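Conserved membrane protein (Chlamydia abortus, PDB 6GZU) is a secreted effector that combines deubiquitinating and acetylating activities and induces Golgi fragmentation, the part described being its CE-clan cysteine-enzyme domain. Local coordinates at residues G205-L210 with Y233-F238; F150-N155 with P196-S201; W135-V140 with S209-K214. One frame throughout, in Å; residues are numbered along the deposited sequence. Where two conformers were deposited one is given.

Interaction 1. Residues G205-L210 with Y233-F238; sequences GIWLSL and YFLQEF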
loop_
_atom_site.group_PDB
_atom_site.type_symbol
_atom_site.label_atom_id
_atom_site.label_comp_id
_atom_site.label_asym_id
_atom_site.label_seq_id
_atom_site.Cartn_x
_atom_site.Cartn_y
_atom_site.Cartn_z
ATOM N N GLY A 205 -11.133 -0.168 4.036
ATOM C CA GLY A 205 -10.153 0.922 3.976
ATOM C C GLY A 205 -9.734 1.395 5.360
ATOM O O GLY A 205 -8.581 1.795 5.574
ATOM N N ILE A 206 -10.657 1.339 6.311
ATOM C CA ILE A 206 -10.352 1.742 7.685
ATOM C C ILE A 206 -9.478 0.661 8.313
ATOM O O ILE A 206 -8.445 0.970 8.934
ATOM C CB ILE A 206 -11.626 1.897 8.485
ATOM C CG1 ILE A 206 -12.529 2.928 7.797
ATOM C CG2 ILE A 206 -11.299 2.313 9.914
ATOM C CD1 ILE A 206 -13.935 3.020 8.387
ATOM N N TRP A 207 -9.827 -0.600 8.099
ATOM C CA TRP A 207 -9.026 -1.671 8.672
ATOM C C TRP A 207 -7.565 -1.634 8.204
ATOM O O TRP A 207 -6.632 -1.819 9.013
ATOM C CB TRP A 207 -9.611 -3.037 8.280
ATOM C CG TRP A 207 -10.705 -3.471 9.184
ATOM C CD1 TRP A 207 -12.044 -3.627 8.875
ATOM C CD2 TRP A 207 -10.549 -3.872 10.533
ATOM N NE1 TRP A 207 -12.716 -4.052 9.974
ATOM C CE2 TRP A 207 -11.828 -4.250 11.000
ATOM C CE3 TRP A 207 -9.451 -3.942 11.406
ATOM C CZ2 TRP A 207 -12.053 -4.669 12.313
ATOM C CZ3 TRP A 207 -9.675 -4.365 12.706
ATOM C CH2 TRP A 207 -10.964 -4.745 13.146
ATOM N N LEU A 208 -7.336 -1.467 6.901
ATOM C CA LEU A 208 -5.957 -1.534 6.409
ATOM C C LEU A 208 -5.195 -0.299 6.903
ATOM O O LEU A 208 -3.972 -0.394 7.146
ATOM C CB LEU A 208 -5.916 -1.654 4.886
ATOM C CG LEU A 208 -6.358 -0.438 4.047
ATOM C CD1 LEU A 208 -5.171 0.561 3.850
ATOM C CD2 LEU A 208 -6.921 -0.890 2.700
ATOM N N SER A 209 -5.880 0.836 7.111
ATOM C CA SER A 209 -5.211 2.026 7.630
ATOM C C SER A 209 -4.798 1.829 9.090
ATOM O O SER A 209 -3.676 2.209 9.496
ATOM C CB SER A 209 -6.124 3.248 7.485
ATOM O OG SER A 209 -6.380 3.507 6.114
ATOM N N LEU A 210 -5.697 1.241 9.888
ATOM C CA LEU A 210 -5.366 0.885 11.273
ATOM C C LEU A 210 -4.197 -0.109 11.288
ATOM O O LEU A 210 -3.263 0.018 12.097
ATOM C CB LEU A 210 -6.595 0.265 11.972
ATOM C CG LEU A 210 -6.586 -0.208 13.430
ATOM C CD1 LEU A 210 -8.050 -0.375 13.910
ATOM C CD2 LEU A 210 -5.854 -1.548 13.605
ATOM N N TYR A 233 -16.230 -1.712 18.099
ATOM C CA TYR A 233 -15.748 -0.766 19.116
ATOM C C TYR A 233 -14.272 -0.437 18.912
ATOM O O TYR A 233 -13.842 0.696 19.129
ATOM C CB TYR A 233 -15.976 -1.333 20.527
ATOM C CG TYR A 233 -17.258 -0.889 21.179
ATOM C CD1 TYR A 233 -18.477 -0.967 20.498
ATOM C CD2 TYR A 233 -17.256 -0.423 22.489
ATOM C CE1 TYR A 233 -19.688 -0.581 21.097
ATOM N N PHE A 234 -13.505 -1.442 18.486
ATOM C CA PHE A 234 -12.068 -1.302 18.196
ATOM C C PHE A 234 -11.833 -0.296 17.071
ATOM O O PHE A 234 -10.987 0.603 17.184
ATOM C CB PHE A 234 -11.503 -2.677 17.828
ATOM C CG PHE A 234 -10.014 -2.708 17.609
ATOM C CD1 PHE A 234 -9.142 -2.634 18.680
ATOM C CD2 PHE A 234 -9.494 -2.901 16.343
ATOM C CE1 PHE A 234 -7.760 -2.700 18.473
ATOM C CE2 PHE A 234 -8.110 -2.981 16.132
ATOM C CZ PHE A 234 -7.246 -2.872 17.192
ATOM N N LEU A 235 -12.572 -0.451 15.977
ATOM C CA LEU A 235 -12.462 0.452 14.828
ATOM C C LEU A 235 -12.903 1.842 15.216
ATOM O O LEU A 235 -12.324 2.828 14.791
ATOM C CB LEU A 235 -13.364 -0.048 13.696
ATOM C CG LEU A 235 -12.935 -0.110 12.243
ATOM C CD1 LEU A 235 -11.564 -0.827 12.110
ATOM C CD2 LEU A 235 -14.014 -0.871 11.481
ATOM N N GLN A 236 -13.980 1.931 15.993
ATOM C CA GLN A 236 -14.478 3.234 16.404
ATOM C C GLN A 236 -13.445 3.981 17.228
ATOM O O GLN A 236 -13.282 5.193 17.084
ATOM C CB GLN A 236 -15.738 3.083 17.244
ATOM C CG GLN A 236 -16.363 4.384 17.592
ATOM C CD GLN A 236 -17.290 4.858 16.491
ATOM O OE1 GLN A 236 -16.847 5.210 15.394
ATOM N NE2 GLN A 236 -18.604 4.843 16.776
ATOM N N GLU A 237 -12.762 3.257 18.116
ATOM C CA GLU A 237 -11.706 3.849 18.942
ATOM C C GLU A 237 -10.601 4.434 18.059
ATOM O O GLU A 237 -10.077 5.510 18.338
ATOM C CB GLU A 237 -11.089 2.781 19.845
ATOM C CG GLU A 237 -10.095 3.322 20.869
ATOM C CD GLU A 237 -9.894 2.358 22.035
ATOM N N PHE A 238 -10.246 3.715 16.998
ATOM C CA PHE A 238 -9.257 4.210 16.049
ATOM C C PHE A 238 -9.742 5.453 15.338
ATOM O O PHE A 238 -9.016 6.459 15.275
ATOM C CB PHE A 238 -8.906 3.094 15.044
ATOM C CG PHE A 238 -8.170 3.578 13.839
ATOM C CD1 PHE A 238 -6.819 3.923 13.928
ATOM C CD2 PHE A 238 -8.813 3.667 12.609
ATOM C CE1 PHE A 238 -6.107 4.346 12.811
ATOM C CE2 PHE A 238 -8.115 4.117 11.467
ATOM C CZ PHE A 238 -6.745 4.454 11.581
#

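Interaction 2. Residues F150-N155 with P196-S201; sequences FDSLAN and PIQQDS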
loop_
_atom_site.group_PDB
_atom_site.type_symbol
_atom_site.label_atom_id
_atom_site.label_comp_id
_atom_site.label_asym_id
_atom_site.label_seq_id
_atom_site.Cartn_x
_atom_site.Cartn_y
_atom_site.Cartn_z
ATOM N N PHE A 150 -2.036 -7.408 3.551
ATOM C CA PHE A 150 -3.151 -7.314 4.493
ATOM C C PHE A 150 -4.485 -7.221 3.799
ATOM O O PHE A 150 -4.702 -6.343 2.985
ATOM C CB PHE A 150 -2.965 -6.074 5.395
ATOM C CG PHE A 150 -4.108 -5.839 6.339
ATOM C CD1 PHE A 150 -5.239 -5.142 5.913
ATOM C CD2 PHE A 150 -4.079 -6.330 7.646
ATOM C CE1 PHE A 150 -6.313 -4.957 6.777
ATOM C CE2 PHE A 150 -5.173 -6.131 8.509
ATOM C CZ PHE A 150 -6.256 -5.433 8.073
ATOM N N ASP A 151 -5.376 -8.166 4.110
ATOM C CA ASP A 151 -6.754 -8.190 3.634
ATOM C C ASP A 151 -7.605 -8.478 4.844
ATOM O O ASP A 151 -7.521 -9.584 5.420
ATOM C CB ASP A 151 -6.902 -9.308 2.614
ATOM C CG ASP A 151 -8.328 -9.480 2.136
ATOM O OD1 ASP A 151 -9.199 -8.659 2.497
ATOM O OD2 ASP A 151 -8.573 -10.438 1.415
ATOM N N SER A 152 -8.425 -7.505 5.254
ATOM C CA SER A 152 -9.298 -7.687 6.405
ATOM C C SER A 152 -10.329 -8.777 6.188
ATOM O O SER A 152 -10.914 -9.261 7.171
ATOM C CB SER A 152 -10.005 -6.374 6.805
ATOM O OG SER A 152 -10.553 -5.679 5.676
ATOM N N LEU A 153 -10.554 -9.195 4.934
ATOM C CA LEU A 153 -11.454 -10.315 4.669
ATOM C C LEU A 153 -10.685 -11.625 4.394
ATOM O O LEU A 153 -11.311 -12.625 3.971
ATOM C CB LEU A 153 -12.370 -9.962 3.507
ATOM C CG LEU A 153 -13.476 -8.968 3.879
ATOM C CD1 LEU A 153 -14.344 -8.597 2.688
ATOM C CD2 LEU A 153 -14.384 -9.512 5.009
ATOM N N ALA A 154 -9.349 -11.595 4.643
ATOM C CA ALA A 154 -8.397 -12.727 4.521
ATOM C C ALA A 154 -8.177 -13.231 3.122
ATOM O O ALA A 154 -7.026 -13.281 2.660
ATOM C CB ALA A 154 -8.835 -13.914 5.428
ATOM N N ASN A 155 -9.230 -13.692 2.452
ATOM C CA ASN A 155 -9.063 -14.297 1.127
ATOM C C ASN A 155 -10.001 -13.759 0.077
ATOM O O ASN A 155 -10.445 -14.480 -0.778
ATOM C CB ASN A 155 -9.111 -15.816 1.168
ATOM C CG ASN A 155 -7.860 -16.378 1.719
ATOM O OD1 ASN A 155 -6.793 -16.426 1.028
ATOM N ND2 ASN A 155 -7.923 -16.761 2.980
ATOM N N PRO A 196 -11.024 -13.848 8.658
ATOM C CA PRO A 196 -11.532 -12.479 8.446
ATOM C C PRO A 196 -11.771 -11.731 9.742
ATOM O O PRO A 196 -12.337 -12.287 10.697
ATOM C CB PRO A 196 -12.867 -12.710 7.743
ATOM C CG PRO A 196 -12.680 -14.072 7.053
ATOM C CD PRO A 196 -11.806 -14.866 7.939
ATOM N N ILE A 197 -11.344 -10.479 9.767
ATOM C CA ILE A 197 -11.627 -9.568 10.872
ATOM C C ILE A 197 -12.738 -8.558 10.525
ATOM O O ILE A 197 -13.392 -8.048 11.414
ATOM C CB ILE A 197 -10.333 -8.863 11.377
ATOM C CG1 ILE A 197 -9.708 -8.025 10.290
ATOM C CG2 ILE A 197 -9.325 -9.892 11.889
ATOM C CD1 ILE A 197 -8.334 -7.492 10.697
ATOM N N GLN A 198 -12.944 -8.260 9.245
ATOM C CA GLN A 198 -13.924 -7.258 8.817
ATOM C C GLN A 198 -15.290 -7.896 8.862
ATOM O O GLN A 198 -15.425 -9.048 8.475
ATOM C CB GLN A 198 -13.611 -6.765 7.401
ATOM C CG GLN A 198 -14.691 -5.891 6.738
ATOM C CD GLN A 198 -14.288 -5.500 5.342
ATOM O OE1 GLN A 198 -13.099 -5.542 5.009
ATOM N NE2 GLN A 198 -15.236 -5.151 4.511
ATOM N N GLN A 199 -16.295 -7.126 9.321
ATOM C CA GLN A 199 -17.640 -7.622 9.610
ATOM C C GLN A 199 -18.743 -6.992 8.786
ATOM O O GLN A 199 -19.906 -7.309 8.991
ATOM C CB GLN A 199 -18.000 -7.354 11.073
ATOM C CG GLN A 199 -16.938 -7.758 12.064
ATOM C CD GLN A 199 -16.764 -9.263 12.150
ATOM O OE1 GLN A 199 -17.678 -10.046 11.810
ATOM N NE2 GLN A 199 -15.594 -9.684 12.631
ATOM N N ASP A 200 -18.399 -6.077 7.899
ATOM C CA ASP A 200 -19.382 -5.404 7.076
ATOM C C ASP A 200 -18.868 -5.350 5.648
ATOM O O ASP A 200 -17.867 -5.977 5.307
ATOM C CB ASP A 200 -19.633 -4.005 7.637
ATOM C CG ASP A 200 -18.363 -3.221 7.794
ATOM O OD1 ASP A 200 -17.530 -3.271 6.858
ATOM O OD2 ASP A 200 -18.190 -2.561 8.856
ATOM N N SER A 201 -19.528 -4.593 4.793
ATOM C CA SER A 201 -19.162 -4.660 3.385
ATOM C C SER A 201 -18.285 -3.476 2.992
ATOM O O SER A 201 -17.853 -3.365 1.836
ATOM C CB SER A 201 -20.424 -4.702 2.527
ATOM O OG SER A 201 -21.427 -3.880 3.100
#

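Interaction 3. Residues W135-V140 with S209-K214; sequences WTLVIV and SLFLDK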
loop_
_atom_site.group_PDB
_atom_site.type_symbol
_atom_site.label_atom_id
_atom_site.label_comp_id
_atom_site.label_asym_id
_atom_site.label_seq_id
_atom_site.Cartn_x
_atom_site.Cartn_y
_atom_site.Cartn_z
ATOM N N TRP A 135 -10.669 -3.012 -0.650
ATOM C CA TRP A 135 -9.321 -2.489 -0.454
ATOM C C TRP A 135 -8.486 -3.422 0.381
ATOM O O TRP A 135 -8.960 -3.945 1.403
ATOM C CB TRP A 135 -9.404 -1.136 0.252
ATOM C CG TRP A 135 -9.995 -0.054 -0.573
ATOM C CD1 TRP A 135 -11.255 0.476 -0.487
ATOM C CD2 TRP A 135 -9.327 0.691 -1.561
ATOM N NE1 TRP A 135 -11.421 1.477 -1.416
ATOM C CE2 TRP A 135 -10.221 1.652 -2.065
ATOM C CE3 TRP A 135 -8.033 0.631 -2.087
ATOM C CZ2 TRP A 135 -9.860 2.538 -3.094
ATOM C CZ3 TRP A 135 -7.675 1.517 -3.090
ATOM C CH2 TRP A 135 -8.574 2.456 -3.584
ATOM N N THR A 136 -7.242 -3.635 -0.063
ATOM C CA THR A 136 -6.240 -4.371 0.684
ATOM C C THR A 136 -4.958 -3.567 0.669
ATOM O O THR A 136 -4.908 -2.468 0.101
ATOM C CB THR A 136 -6.001 -5.744 0.059
ATOM O OG1 THR A 136 -5.559 -5.586 -1.299
ATOM C CG2 THR A 136 -7.276 -6.587 0.049
ATOM N N LEU A 137 -3.901 -4.077 1.314
ATOM C CA LEU A 137 -2.657 -3.293 1.448
ATOM C C LEU A 137 -1.469 -4.209 1.179
ATOM O O LEU A 137 -1.392 -5.302 1.746
ATOM C CB LEU A 137 -2.558 -2.744 2.879
ATOM C CG LEU A 137 -1.322 -1.884 3.177
ATOM C CD1 LEU A 137 -1.410 -0.577 2.374
ATOM C CD2 LEU A 137 -1.186 -1.616 4.688
ATOM N N VAL A 138 -0.503 -3.747 0.383
ATOM C CA VAL A 138 0.761 -4.490 0.174
ATOM C C VAL A 138 1.840 -3.586 0.748
ATOM O O VAL A 138 1.988 -2.409 0.361
ATOM C CB VAL A 138 1.017 -4.741 -1.325
ATOM C CG1 VAL A 138 2.448 -5.290 -1.565
ATOM C CG2 VAL A 138 -0.017 -5.717 -1.887
ATOM N N ILE A 139 2.618 -4.111 1.689
ATOM C CA ILE A 139 3.728 -3.367 2.252
ATOM C C ILE A 139 5.041 -4.031 1.811
ATOM O O ILE A 139 5.230 -5.251 1.982
ATOM C CB ILE A 139 3.694 -3.399 3.803
ATOM C CG1 ILE A 139 2.371 -2.852 4.348
ATOM C CG2 ILE A 139 4.943 -2.611 4.366
ATOM C CD1 ILE A 139 2.179 -3.103 5.839
ATOM N N VAL A 140 5.979 -3.246 1.291
ATOM C CA VAL A 140 7.343 -3.712 1.026
ATOM C C VAL A 140 8.208 -3.096 2.104
ATOM O O VAL A 140 8.259 -1.862 2.253
ATOM C CB VAL A 140 7.814 -3.305 -0.385
ATOM C CG1 VAL A 140 9.313 -3.601 -0.562
ATOM C CG2 VAL A 140 6.968 -4.033 -1.431
ATOM N N SER A 209 -5.880 0.836 7.111
ATOM C CA SER A 209 -5.211 2.026 7.630
ATOM C C SER A 209 -4.798 1.829 9.090
ATOM O O SER A 209 -3.676 2.209 9.496
ATOM C CB SER A 209 -6.124 3.248 7.485
ATOM O OG SER A 209 -6.380 3.507 6.114
ATOM N N LEU A 210 -5.697 1.241 9.888
ATOM C CA LEU A 210 -5.366 0.885 11.273
ATOM C C LEU A 210 -4.197 -0.109 11.288
ATOM O O LEU A 210 -3.263 0.018 12.097
ATOM C CB LEU A 210 -6.595 0.265 11.972
ATOM C CG LEU A 210 -6.586 -0.208 13.430
ATOM C CD1 LEU A 210 -8.050 -0.375 13.910
ATOM C CD2 LEU A 210 -5.854 -1.548 13.605
ATOM N N PHE A 211 -4.234 -1.111 10.417
ATOM C CA PHE A 211 -3.141 -2.074 10.391
ATOM C C PHE A 211 -1.802 -1.387 10.139
ATOM O O PHE A 211 -0.804 -1.680 10.832
ATOM C CB PHE A 211 -3.383 -3.189 9.373
ATOM C CG PHE A 211 -2.231 -4.136 9.275
ATOM C CD1 PHE A 211 -1.992 -5.049 10.311
ATOM C CD2 PHE A 211 -1.347 -4.033 8.215
ATOM C CE1 PHE A 211 -0.891 -5.901 10.292
ATOM C CE2 PHE A 211 -0.242 -4.891 8.141
ATOM C CZ PHE A 211 -0.026 -5.838 9.189
ATOM N N LEU A 212 -1.753 -0.539 9.125
ATOM C CA LEU A 212 -0.465 0.081 8.801
ATOM C C LEU A 212 0.007 0.931 9.988
ATOM O O LEU A 212 1.189 0.958 10.321
ATOM C CB LEU A 212 -0.565 0.955 7.555
ATOM C CG LEU A 212 0.777 1.600 7.149
ATOM C CD1 LEU A 212 1.808 0.523 6.779
ATOM C CD2 LEU A 212 0.516 2.496 5.973
ATOM N N ASP A 213 -0.915 1.663 10.607
ATOM C CA ASP A 213 -0.646 2.453 11.807
ATOM C C ASP A 213 0.098 1.618 12.858
ATOM O O ASP A 213 1.162 1.996 13.351
ATOM C CB ASP A 213 -1.982 2.934 12.349
ATOM C CG ASP A 213 -1.868 4.184 13.117
ATOM O OD1 ASP A 213 -1.130 4.200 14.122
ATOM O OD2 ASP A 213 -2.537 5.162 12.738
ATOM N N LYS A 214 -0.444 0.450 13.167
ATOM C CA LYS A 214 0.156 -0.404 14.166
ATOM C C LYS A 214 1.412 -1.100 13.685
ATOM O O LYS A 214 2.345 -1.275 14.456
ATOM C CB LYS A 214 -0.879 -1.443 14.579
ATOM C CG LYS A 214 -2.193 -0.843 15.025
ATOM C CD LYS A 214 -2.276 -0.808 16.491
ATOM C CE LYS A 214 -3.634 -0.265 16.884
ATOM N NZ LYS A 214 -3.673 0.315 18.241
#

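Interaction 1. Residues G205-L210 with Y233-F238
The Trp207 indole has Leu235 CD1 over one face, a CH-pi contact with the methyl 3.6 Å from the centroid of the six-membered ring and nearly on its normal, in an apolar helix-helix interface of the CE-clan catalytic domain. At the Phe238 ring, Leu210 CB stands over the centre of one face, 3.9 Å from the centroid, and Ile206 CG2 meets the edge 3.9 Å from Phe238 CD2. Phe234 turns its own edge to the indole, Trp207 CZ3 lying 3.9 Å from Phe234 CD2. Segments 205-210 and 233-238, on helices 204-217 and 228-241, run at 69° with their axes 10.7 Å apart at closest approach. Leu210 meets both phenylalanines: with CG anti to the backbone N (chi1 -180°), it runs past Phe238 in the opposite direction, and CD1 approaches Phe234 CE2 at 3.4 Å and also touches Phe238 CB. Ile206 CG2 also lies 3.7 Å from Leu235 CG. Beyond the contact, His26 of helix 20-33 packs edge-to-face with Phe238, and Trp207 also touches Ser152. The buried hydroxyl of Ser209 is satisfied inside its own helix: Ser209 OG donates to Gly205 O at 2.8 Å, and that same oxygen also accepts from Ser209 N.

Interaction 2. Residues F150-N155 with P196-S201
Backbone hydrogen bonds from Ile197 and Gln198 converge on the carbonyl of Ser152, tying together two segments of this CE-clan fold, one of which carries Asp151 of the probable Cys204-His134-Asp151 triad. Ser152 O accepts from Ile197 N at 2.9 Å, close to the line of the C=O, and from Gln198 N at 3.1 Å, which comes from above the carbonyl plane. Among side-chain bonds, Ser152 OG gives its proton to Gln198 OE1 over 2.6 Å, in the plane of the amide carbonyl. Gln198 reaches it because its chain is extended, CG anti to the backbone N (chi1 170°); its NE2 binds Asp200 O, so both ends of the amide are held and its rotation is fixed. Lying six residues before Cys204, Gln198 probably corresponds to the oxyanion-hole glutamine of Ulp1-type proteases. Leu153 crosses the Gln198 side chain aslant, its CG 3.6 Å from Gln198 OE1. Apolar contacts flank this polar centre: Ile197 CD1 lies 3.9 Å from Phe150 CZ, and Ala154 CB rests 4.0 Å from Pro196 CD. Residues 151-154 form a type I beta turn started by an Asx turn. Asp151 OD1, which also bonds His134 NE2, accepts from Leu153 N at 2.8 Å, the N-H arriving from above the carboxylate plane.

Interaction 3. Residues W135-V140 with S209-K214
Leu137 and Ile139, two residues apart on strand 134-141, send their side chains from one face of the central sheet onto Phe211 and Leu212 of helix 204-217. This is helix-on-sheet packing at the heart of the CE-clan catalytic domain: the strand and helix segments run in roughly the same direction, 24° apart, with their axes 9.5 Å from each other. Leu137 and Leu212 cross at about a right angle, and the branch that touches is Leu137 CD2, set 3.9 Å from Leu212 CB. The same methyl lies near the plane of the Phe211 ring, at its edge, 4.3 Å from Phe211 CD2, a looser contact. Ile139 takes the position further along the strand and approaches both helix residues aslant. Its CG1 lies beside the backbone N (chi1 -57°) and its chain is extended beyond (chi2 169°), which carries CD1 out from the sheet to the helix. On the facing Leu212, CD1 is the methyl that meets this isoleucine. Around this buried patch, Phe150 of the adjoining strand stacks on the Phe211 ring, while Leu30 of helix 20-33 touches Leu212. Ile139 CD1 touches both helix residues, with Phe211 CE2 and Leu212 CD1 each 3.8 Å from it.

How the interactions relate
Helix 204-217 supplies one side of interactions 1 and 3 and packs against interaction 2. The ranges of interactions 1 and 3 overlap at Ser209 and Leu210, which make their contacts in interaction 1; the two centres are 11 Å apart. Interaction 2 lies about 12 Å from each, between centres: Phe150 CE1 packs 3.5 Å from Leu208 CA, Trp207 NE1 sits 3.6 Å from Gln198 CA, and Phe150 N meets Leu137 O at 2.8 Å, a probable hydrogen bond between neighbouring strands 134-141 and 146-150. The probable triad draws on Cys204 starting the helix, His134 starting the strand, and Asp151 in segment 150-155. The zinc site, His60, Cys78, His80 and Cys95, lies elsewhere.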